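Local coordinates for C2 domain protein (Ramazzottius varieornatus, PDB 7DF2) that binds three calcium ions through a tardigrade C2-domain beta-sandwich, although its cellular role is not established, at residues N82-F85 / G86-V90; S89-Y92 / S93-I96; Y189-P192 / E193-R197. All blocks are in the same frame, centred on the assembly; numbering follows the deposited sequence.

Contact 1 of 3, residues N82-F85 / G86-V90; sequences NNDF and GGDSV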
ATOM      1  N   ASN A  82       7.784 -10.694  -0.775  1.00 33.02           N
ATOM      2  CA  ASN A  82       9.167 -10.611  -0.342  1.00 36.00           C
ATOM      3  C   ASN A  82      10.088 -10.044  -1.409  1.00 37.20           C
ATOM      4  O   ASN A  82      11.272  -9.833  -1.130  1.00 41.20           O
ATOM      5  CB  ASN A  82       9.653 -11.988   0.092  1.00 36.55           C
ATOM      6  CG  ASN A  82       8.891 -12.514   1.281  1.00 36.74           C
ATOM      7  OD1 ASN A  82       8.656 -11.790   2.253  1.00 39.78           O
ATOM      8  ND2 ASN A  82       8.479 -13.772   1.209  1.00 40.00           N
ATOM      9  N   ASN A  83       9.577  -9.772  -2.605  1.00 31.49           N
ATOM     10  CA  ASN A  83      10.416  -9.310  -3.698  1.00 28.11           C
ATOM     11  C   ASN A  83      10.607  -7.800  -3.642  1.00 38.31           C
ATOM     12  O   ASN A  83       9.840  -7.072  -3.006  1.00 34.53           O
ATOM     13  CB  ASN A  83       9.832  -9.700  -5.051  1.00 34.37           C
ATOM     14  CG  ASN A  83       9.974 -11.177  -5.341  1.00 39.94           C
ATOM     15  OD1 ASN A  83      10.219 -11.971  -4.443  1.00 44.73           O
ATOM     16  ND2 ASN A  83       9.828 -11.548  -6.604  1.00 42.71           N
ATOM     17  N   ASP A  84      11.646  -7.338  -4.336  1.00 31.75           N
ATOM     18  CA  ASP A  84      11.973  -5.920  -4.354  1.00 32.69           C
ATOM     19  C   ASP A  84      10.840  -5.105  -4.966  1.00 30.22           C
ATOM     20  O   ASP A  84      10.063  -5.598  -5.789  1.00 33.81           O
ATOM     21  CB  ASP A  84      13.246  -5.673  -5.166  1.00 35.01           C
ATOM     22  CG  ASP A  84      14.492  -6.133  -4.453  1.00 53.42           C
ATOM     23  OD1 ASP A  84      15.547  -6.208  -5.119  1.00 53.62           O
ATOM     24  OD2 ASP A  84      14.421  -6.417  -3.237  1.00 46.50           O
ATOM     25  N   PHE A  85      10.771  -3.834  -4.570  1.00 30.29           N
ATOM     26  CA  PHE A  85       9.878  -2.898  -5.235  1.00 26.79           C
ATOM     27  C   PHE A  85      10.256  -2.774  -6.705  1.00 30.13           C
ATOM     28  O   PHE A  85      11.431  -2.856  -7.078  1.00 30.39           O
ATOM     29  CB  PHE A  85       9.933  -1.533  -4.550  1.00 24.86           C
ATOM     30  CG  PHE A  85       8.985  -1.406  -3.397  1.00 25.46           C
ATOM     31  CD1 PHE A  85       7.689  -0.960  -3.602  1.00 23.76           C
ATOM     32  CD2 PHE A  85       9.388  -1.737  -2.110  1.00 25.98           C
ATOM     33  CE1 PHE A  85       6.808  -0.837  -2.549  1.00 24.49           C
ATOM     34  CE2 PHE A  85       8.506  -1.626  -1.041  1.00 22.38           C
ATOM     35  CZ  PHE A  85       7.219  -1.178  -1.260  1.00 22.34           C
ATOM     36  N   GLY A  86       9.245  -2.577  -7.547  1.00 23.76           N
ATOM     37  CA  GLY A  86       9.474  -2.522  -8.975  1.00 28.84           C
ATOM     38  C   GLY A  86       9.180  -3.843  -9.661  1.00 35.87           C
ATOM     39  O   GLY A  86       8.361  -4.636  -9.179  1.00 30.65           O
ATOM     40  N   GLY A  87       9.870  -4.098 -10.779  1.00 37.29           N
ATOM     41  CA  GLY A  87       9.518  -5.217 -11.638  1.00 39.37           C
ATOM     42  C   GLY A  87       9.624  -6.578 -10.976  1.00 38.61           C
ATOM     43  O   GLY A  87       8.964  -7.528 -11.407  1.00 45.24           O
ATOM     44  N   ASP A  88      10.442  -6.695  -9.926  1.00 36.59           N
ATOM     45  CA  ASP A  88      10.575  -7.980  -9.244  1.00 39.70           C
ATOM     46  C   ASP A  88       9.285  -8.406  -8.554  1.00 34.34           C
ATOM     47  O   ASP A  88       9.083  -9.602  -8.308  1.00 34.15           O
ATOM     48  CB  ASP A  88      11.705  -7.926  -8.216  1.00 39.02           C
ATOM     49  CG  ASP A  88      13.077  -8.039  -8.850  1.00 56.67           C
ATOM     50  OD1 ASP A  88      13.195  -7.835 -10.081  1.00 53.52           O
ATOM     51  OD2 ASP A  88      14.040  -8.323  -8.108  1.00 65.30           O
ATOM     52  N   SER A  89       8.419  -7.456  -8.204  1.00 34.02           N
ATOM     53  CA  SER A  89       7.159  -7.780  -7.540  1.00 33.89           C
ATOM     54  C   SER A  89       5.963  -7.387  -8.395  1.00 34.35           C
ATOM     55  O   SER A  89       5.172  -8.252  -8.790  1.00 31.80           O
ATOM     56  CB  SER A  89       7.082  -7.093  -6.172  1.00 29.45           C
ATOM     57  OG  SER A  89       7.473  -5.733  -6.261  1.00 25.20           O
ATOM     58  N   VAL A  90       5.813  -6.101  -8.685  1.00 27.18           N
ATOM     59  CA  VAL A  90       4.728  -5.589  -9.513  1.00 28.99           C
ATOM     60  C   VAL A  90       5.174  -4.256 -10.096  1.00 26.31           C
ATOM     61  O   VAL A  90       5.619  -3.370  -9.352  1.00 27.72           O
ATOM     62  CB  VAL A  90       3.421  -5.456  -8.711  1.00 32.37           C
ATOM     63  CG1 VAL A  90       3.668  -4.787  -7.373  1.00 27.60           C
ATOM     64  CG2 VAL A  90       2.401  -4.660  -9.505  1.00 29.44           C
TER
HETATM   65  O   HOH W   1      13.468  -9.230  -5.346  1.00 41.15           O
HETATM   66  O   HOH W   2      12.392  -4.841  -9.080  1.00 43.12           O
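The Asn83 amide and the Asp88 carbonyl meet in the first of two side-chain hydrogen bonds that close the loop from Asn83 to Ser89. Asn83 ND2 reaches Asp88 O at 2.7 Å with a nearly straight N-H...O angle of 170°; the oxygen lies in the amide plane, while the donor stands above the Asp88 carbonyl plane. From the returning arm of the loop, Ser89 OG donates to Asp84 O at 2.6 Å. Its chi1 of 46° sets OG between the Ser89 backbone N and carbonyl carbon, turned toward that oxygen.

Backbone bonds tighten the turn. Gly86 O accepts from Ser89 N (3.0 Å) and Val90 N, and at the Gly86 backbone angles a side chain would jam against Phe85 O. One water accepts from Asp84 N and donates to Asp88 OD2, and another joins Phe85 O to Asp88 N.

The loop belongs to the connection between strands 70-77 and 96-100; Arg129 of strand 121-136 bonds to Asn83 O and meets the Phe85 ring by cation-pi.

Asp84 and Asp88 run side by side, carboxylate planes nearly parallel, 5° apart, with Asp84 OD1 4.0 Å from Asp88 OD2. The two like charges would probably repel and raise each other's pKa, so amide and hydroxyl bonds carry the closure.

Contact 2 of 3, residues S89-Y92 / S93-I96; sequences SVPY and SNYI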
ATOM      1  N   SER A  89       8.419  -7.456  -8.204  1.00 34.02           N
ATOM      2  CA  SER A  89       7.159  -7.780  -7.540  1.00 33.89           C
ATOM      3  C   SER A  89       5.963  -7.387  -8.395  1.00 34.35           C
ATOM      4  O   SER A  89       5.172  -8.252  -8.790  1.00 31.80           O
ATOM      5  CB  SER A  89       7.082  -7.093  -6.172  1.00 29.45           C
ATOM      6  OG  SER A  89       7.473  -5.733  -6.261  1.00 25.20           O
ATOM      7  N   VAL A  90       5.813  -6.101  -8.685  1.00 27.18           N
ATOM      8  CA  VAL A  90       4.728  -5.589  -9.513  1.00 28.99           C
ATOM      9  C   VAL A  90       5.174  -4.256 -10.096  1.00 26.31           C
ATOM     10  O   VAL A  90       5.619  -3.370  -9.352  1.00 27.72           O
ATOM     11  CB  VAL A  90       3.421  -5.456  -8.711  1.00 32.37           C
ATOM     12  CG1 VAL A  90       3.668  -4.787  -7.373  1.00 27.60           C
ATOM     13  CG2 VAL A  90       2.401  -4.660  -9.505  1.00 29.44           C
ATOM     14  N   PRO A  91       5.075  -4.074 -11.410  1.00 30.46           N
ATOM     15  CA  PRO A  91       5.487  -2.803 -12.012  1.00 29.88           C
ATOM     16  C   PRO A  91       4.673  -1.647 -11.456  1.00 29.76           C
ATOM     17  O   PRO A  91       3.476  -1.778 -11.195  1.00 27.16           O
ATOM     18  CB  PRO A  91       5.211  -3.012 -13.505  1.00 32.87           C
ATOM     19  CG  PRO A  91       5.156  -4.494 -13.685  1.00 39.70           C
ATOM     20  CD  PRO A  91       4.605  -5.041 -12.415  1.00 38.57           C
ATOM     21  N   TYR A  92       5.340  -0.503 -11.278  1.00 30.61           N
ATOM     22  CA  TYR A  92       4.672   0.669 -10.719  1.00 29.04           C
ATOM     23  C   TYR A  92       3.472   1.087 -11.557  1.00 31.41           C
ATOM     24  O   TYR A  92       2.495   1.627 -11.021  1.00 27.10           O
ATOM     25  CB  TYR A  92       5.664   1.828 -10.600  1.00 30.56           C
ATOM     26  CG  TYR A  92       6.808   1.571  -9.648  1.00 30.76           C
ATOM     27  CD1 TYR A  92       6.603   0.939  -8.432  1.00 28.09           C
ATOM     28  CD2 TYR A  92       8.100   1.977  -9.962  1.00 29.55           C
ATOM     29  CE1 TYR A  92       7.655   0.715  -7.554  1.00 23.62           C
ATOM     30  CE2 TYR A  92       9.146   1.752  -9.105  1.00 31.28           C
ATOM     31  CZ  TYR A  92       8.927   1.123  -7.907  1.00 26.50           C
ATOM     32  OH  TYR A  92       9.982   0.913  -7.055  1.00 32.99           O
ATOM     33  N   SER A  93       3.507   0.818 -12.868  1.00 29.44           N
ATOM     34  CA  SER A  93       2.368   1.150 -13.721  1.00 30.82           C
ATOM     35  C   SER A  93       1.100   0.389 -13.343  1.00 29.01           C
ATOM     36  O   SER A  93       0.010   0.780 -13.769  1.00 31.27           O
ATOM     37  CB  SER A  93       2.710   0.857 -15.181  1.00 38.16           C
ATOM     38  OG  SER A  93       3.057  -0.507 -15.337  1.00 42.39           O
ATOM     39  N   ASN A  94       1.205  -0.689 -12.572  1.00 26.52           N
ATOM     40  CA  ASN A  94       0.029  -1.439 -12.153  1.00 28.57           C
ATOM     41  C   ASN A  94      -0.527  -0.982 -10.811  1.00 25.60           C
ATOM     42  O   ASN A  94      -1.599  -1.452 -10.410  1.00 25.59           O
ATOM     43  CB  ASN A  94       0.350  -2.934 -12.093  1.00 29.95           C
ATOM     44  CG  ASN A  94       0.790  -3.481 -13.442  1.00 48.33           C
ATOM     45  OD1 ASN A  94       1.618  -4.389 -13.522  1.00 45.49           O
ATOM     46  ND2 ASN A  94       0.254  -2.907 -14.511  1.00 38.26           N
ATOM     47  N   TYR A  95       0.169  -0.094 -10.107  1.00 27.36           N
ATOM     48  CA  TYR A  95      -0.376   0.444  -8.869  1.00 22.41           C
ATOM     49  C   TYR A  95      -1.571   1.349  -9.168  1.00 21.79           C
ATOM     50  O   TYR A  95      -1.760   1.831 -10.289  1.00 23.60           O
ATOM     51  CB  TYR A  95       0.676   1.257  -8.106  1.00 20.30           C
ATOM     52  CG  TYR A  95       1.786   0.493  -7.420  1.00 21.96           C
ATOM     53  CD1 TYR A  95       2.539  -0.474  -8.088  1.00 20.17           C
ATOM     54  CD2 TYR A  95       2.118   0.786  -6.097  1.00 21.34           C
ATOM     55  CE1 TYR A  95       3.591  -1.144  -7.441  1.00 22.26           C
ATOM     56  CE2 TYR A  95       3.158   0.129  -5.452  1.00 19.61           C
ATOM     57  CZ  TYR A  95       3.890  -0.829  -6.127  1.00 19.46           C
ATOM     58  OH  TYR A  95       4.904  -1.469  -5.454  1.00 21.37           O
ATOM     59  N   ILE A  96      -2.365   1.609  -8.136  1.00 21.66           N
ATOM     60  CA  ILE A  96      -3.497   2.532  -8.220  1.00 20.08           C
ATOM     61  C   ILE A  96      -3.058   3.898  -7.707  1.00 20.27           C
ATOM     62  O   ILE A  96      -2.541   4.002  -6.587  1.00 21.21           O
ATOM     63  CB  ILE A  96      -4.689   2.010  -7.399  1.00 20.50           C
ATOM     64  CG1 ILE A  96      -5.013   0.556  -7.765  1.00 31.13           C
ATOM     65  CG2 ILE A  96      -5.894   2.959  -7.532  1.00 21.49           C
ATOM     66  CD1 ILE A  96      -5.307   0.349  -9.216  1.00 36.01           C
TER
HETATM   67  O   HOH W   3       6.420  -3.160  -6.770  1.00 23.66           O
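Asn94 N donates to Pro91 O at 2.9 Å and Tyr95 N to Tyr92 O at 3.0 Å, two successive i to i+3 bonds that mark a short 3-10 turn. Each donor stands above the carbonyl plane rather than on a lone pair. A single water then ties the ends of the turn: it donates to Val90 O (2.7 Å) and Ser89 OG (2.8 Å) and meets Tyr95 OH at 2.6 Å, lying in the plane of that ring.

Packing follows from the Tyr95 torsion. Chi1 of -73° keeps CG beside the backbone N and folds the ring back along the turn, where Val90 O and Pro91 O lie at its edge and Val90 CG1 touches Tyr95 CE1 at 3.6 Å. The Tyr92 ring brings its edge to the Tyr95 face in an offset edge-to-face pair, planes at 68° and centroids 5.6 Å apart. With alanine here instead of Tyr95, the bridging water is likely to lose one of its three partners and the Tyr92 edge the face it meets.

Arg129 of strand 121-136 and Ile73 of strand 70-77 also touch Tyr95, Arg131 makes a cation-pi contact with Tyr92, and Ile96 opens strand 96-100 with backbone hydrogen bonding to Ala74 of strand 70-77.

Contact 3 of 3, residues Y189-P192 / E193-R197; sequences YNIP and ESTCR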
ATOM      1  N   TYR A 189     -11.832 -10.567   4.621  1.00 24.01           N
ATOM      2  CA  TYR A 189     -13.017 -11.348   4.943  1.00 27.47           C
ATOM      3  C   TYR A 189     -13.320 -12.298   3.801  1.00 24.89           C
ATOM      4  O   TYR A 189     -13.067 -11.998   2.629  1.00 24.09           O
ATOM      5  CB  TYR A 189     -14.233 -10.450   5.210  1.00 23.72           C
ATOM      6  CG  TYR A 189     -14.412  -9.335   4.202  1.00 25.74           C
ATOM      7  CD1 TYR A 189     -13.796  -8.095   4.385  1.00 23.61           C
ATOM      8  CD2 TYR A 189     -15.200  -9.514   3.077  1.00 24.74           C
ATOM      9  CE1 TYR A 189     -13.955  -7.076   3.450  1.00 25.35           C
ATOM     10  CE2 TYR A 189     -15.370  -8.508   2.151  1.00 25.29           C
ATOM     11  CZ  TYR A 189     -14.749  -7.286   2.345  1.00 23.81           C
ATOM     12  OH  TYR A 189     -14.940  -6.303   1.405  1.00 22.34           O
ATOM     13  N   ASN A 190     -13.896 -13.440   4.160  1.00 25.30           N
ATOM     14  CA  ASN A 190     -14.319 -14.400   3.160  1.00 27.60           C
ATOM     15  C   ASN A 190     -15.469 -13.836   2.338  1.00 25.89           C
ATOM     16  O   ASN A 190     -16.313 -13.089   2.839  1.00 26.71           O
ATOM     17  CB  ASN A 190     -14.735 -15.703   3.836  1.00 28.58           C
ATOM     18  CG  ASN A 190     -13.592 -16.337   4.605  1.00 32.40           C
ATOM     19  OD1 ASN A 190     -12.578 -16.698   4.024  1.00 36.64           O
ATOM     20  ND2 ASN A 190     -13.757 -16.477   5.913  1.00 42.09           N
ATOM     21  N   ILE A 191     -15.480 -14.195   1.060  1.00 23.53           N
ATOM     22  CA  ILE A 191     -16.529 -13.813   0.124  1.00 28.10           C
ATOM     23  C   ILE A 191     -16.948 -15.070  -0.629  1.00 31.10           C
ATOM     24  O   ILE A 191     -16.148 -16.012  -0.749  1.00 29.59           O
ATOM     25  CB  ILE A 191     -16.052 -12.717  -0.846  1.00 26.50           C
ATOM     26  CG1 ILE A 191     -14.777 -13.169  -1.578  1.00 31.23           C
ATOM     27  CG2 ILE A 191     -15.862 -11.395  -0.095  1.00 25.96           C
ATOM     28  CD1 ILE A 191     -14.371 -12.287  -2.766  1.00 28.52           C
ATOM     29  N   PRO A 192     -18.173 -15.137  -1.143  1.00 31.55           N
ATOM     30  CA  PRO A 192     -18.566 -16.302  -1.945  1.00 29.26           C
ATOM     31  C   PRO A 192     -17.691 -16.427  -3.177  1.00 32.22           C
ATOM     32  O   PRO A 192     -17.291 -15.428  -3.776  1.00 31.51           O
ATOM     33  CB  PRO A 192     -20.023 -16.003  -2.320  1.00 32.40           C
ATOM     34  CG  PRO A 192     -20.488 -15.012  -1.304  1.00 31.86           C
ATOM     35  CD  PRO A 192     -19.286 -14.189  -0.946  1.00 35.10           C
ATOM     36  N   GLU A 193     -17.395 -17.674  -3.557  1.00 32.67           N
ATOM     37  CA  GLU A 193     -16.521 -17.916  -4.702  1.00 32.42           C
ATOM     38  C   GLU A 193     -17.031 -17.220  -5.959  1.00 30.45           C
ATOM     39  O   GLU A 193     -16.237 -16.735  -6.774  1.00 31.10           O
ATOM     40  CB  GLU A 193     -16.381 -19.425  -4.942  1.00 32.14           C
ATOM     41  CG  GLU A 193     -15.704 -19.776  -6.253  1.00 36.80           C
ATOM     42  CD  GLU A 193     -15.405 -21.263  -6.384  1.00 47.92           C
ATOM     43  OE1 GLU A 193     -15.806 -22.038  -5.488  1.00 40.43           O
ATOM     44  OE2 GLU A 193     -14.762 -21.651  -7.385  1.00 43.34           O
ATOM     45  N   SER A 194     -18.357 -17.165  -6.136  1.00 32.61           N
ATOM     46  CA  SER A 194     -18.925 -16.585  -7.348  1.00 33.77           C
ATOM     47  C   SER A 194     -18.586 -15.106  -7.489  1.00 35.15           C
ATOM     48  O   SER A 194     -18.568 -14.582  -8.609  1.00 29.88           O
ATOM     49  CB  SER A 194     -20.447 -16.789  -7.368  1.00 31.26           C
ATOM     50  OG  SER A 194     -21.090 -16.116  -6.290  1.00 37.55           O
ATOM     51  N   THR A 195     -18.314 -14.421  -6.378  1.00 33.83           N
ATOM     52  CA  THR A 195     -18.056 -12.984  -6.374  1.00 30.55           C
ATOM     53  C   THR A 195     -16.573 -12.647  -6.408  1.00 37.11           C
ATOM     54  O   THR A 195     -16.217 -11.466  -6.350  1.00 29.35           O
ATOM     55  CB  THR A 195     -18.688 -12.334  -5.136  1.00 30.58           C
ATOM     56  OG1 THR A 195     -17.943 -12.694  -3.970  1.00 25.13           O
ATOM     57  CG2 THR A 195     -20.126 -12.798  -4.947  1.00 30.85           C
ATOM     58  N   CYS A 196     -15.703 -13.647  -6.492  1.00 30.54           N
ATOM     59  CA  CYS A 196     -14.271 -13.413  -6.386  1.00 29.61           C
ATOM     60  C   CYS A 196     -13.723 -12.904  -7.717  1.00 34.05           C
ATOM     61  O   CYS A 196     -13.970 -13.499  -8.769  1.00 31.10           O
ATOM     62  CB  CYS A 196     -13.584 -14.709  -5.951  1.00 31.24           C
ATOM     63  SG  CYS A 196     -12.043 -14.503  -5.031  1.00 34.47           S
ATOM     64  N   ARG A 197     -12.972 -11.774  -7.678  1.00 22.13           N
ATOM     65  CA  ARG A 197     -12.522 -11.161  -8.925  1.00 24.43           C
ATOM     66  C   ARG A 197     -11.113 -11.624  -9.263  1.00 33.98           C
ATOM     67  O   ARG A 197     -10.227 -11.555  -8.395  1.00 29.77           O
ATOM     68  CB  ARG A 197     -12.536  -9.635  -8.821  1.00 29.28           C
ATOM     69  CG  ARG A 197     -13.840  -9.042  -8.324  1.00 29.47           C
ATOM     70  CD  ARG A 197     -13.610  -7.616  -7.840  1.00 31.89           C
ATOM     71  NE  ARG A 197     -12.860  -7.572  -6.589  1.00 32.87           N
ATOM     72  CZ  ARG A 197     -12.277  -6.470  -6.120  1.00 30.79           C
ATOM     73  NH1 ARG A 197     -12.362  -5.347  -6.814  1.00 30.56           N
ATOM     74  NH2 ARG A 197     -11.614  -6.491  -4.970  1.00 27.60           N
TER
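Pro192 O is gripped twice by Thr195. The hydroxyl OG1 donates at 2.8 Å, in the carbonyl plane and on a lone pair, whereas the backbone N reaches the same oxygen at 3.0 Å from 51° above that plane. The hydroxyl is put there by a chi1 of 72°, which holds OG1 between the Thr195 backbone N and carbonyl carbon; it also brings OG1 to 3.6 Å from Pro192 CD, close to the proline ring, which the threonine side chain meets at a slant.

Ile191 forms the next layer. Its CD1 makes the apolar contact, 3.9 Å from Cys196 SG, and also lies 3.8 Å from Cys196 CA. Separately, Ile191 CB is in van der Waals contact with Thr195 OG1 at 3.7 Å, so the isoleucine reaches from the start of the turn to the chain leaving it. Its chi1 of 55° directs CG1, and with it CD1, toward the returning chain.

The turn itself is of 3-10 type over Glu193-Thr195: beyond the Thr195 N bond, Cys196 N donates to Glu193 O at 3.1 Å. What positions it lies farther out. Cys196 is joined by a disulfide to Cys119, and Arg197 forms a salt bridge with Asp117, both partners on strand 107-119. Ile191, just past strand 181-190, keeps a backbone bond to Phe40, next to strand 41-51, so the chain turns at the surface beside both of these strands.

Along the chain, contact 1 comes first, closing the loop at 83-89 after strand 70-77. Contact 2 follows with no break, sharing Ser89 and Val90, and leads through the 3-10 turn into strand 96-100. The two are consecutive and adjacent: Phe85 CD1 lies 3.4 Å from Tyr95 OH, and Phe85 CB 3.5 Å from Tyr92 OH. Together they make up most of the connection between antiparallel neighbours 70-77 and 96-100 of one sheet. Contact 3 comes later in series, where strand 181-190 ends, its centre about 23 Å from that of contact 2. None of the three nests in or crosses another. Contact 3 links strands 181-190 and 107-119, both of the four-stranded sheet.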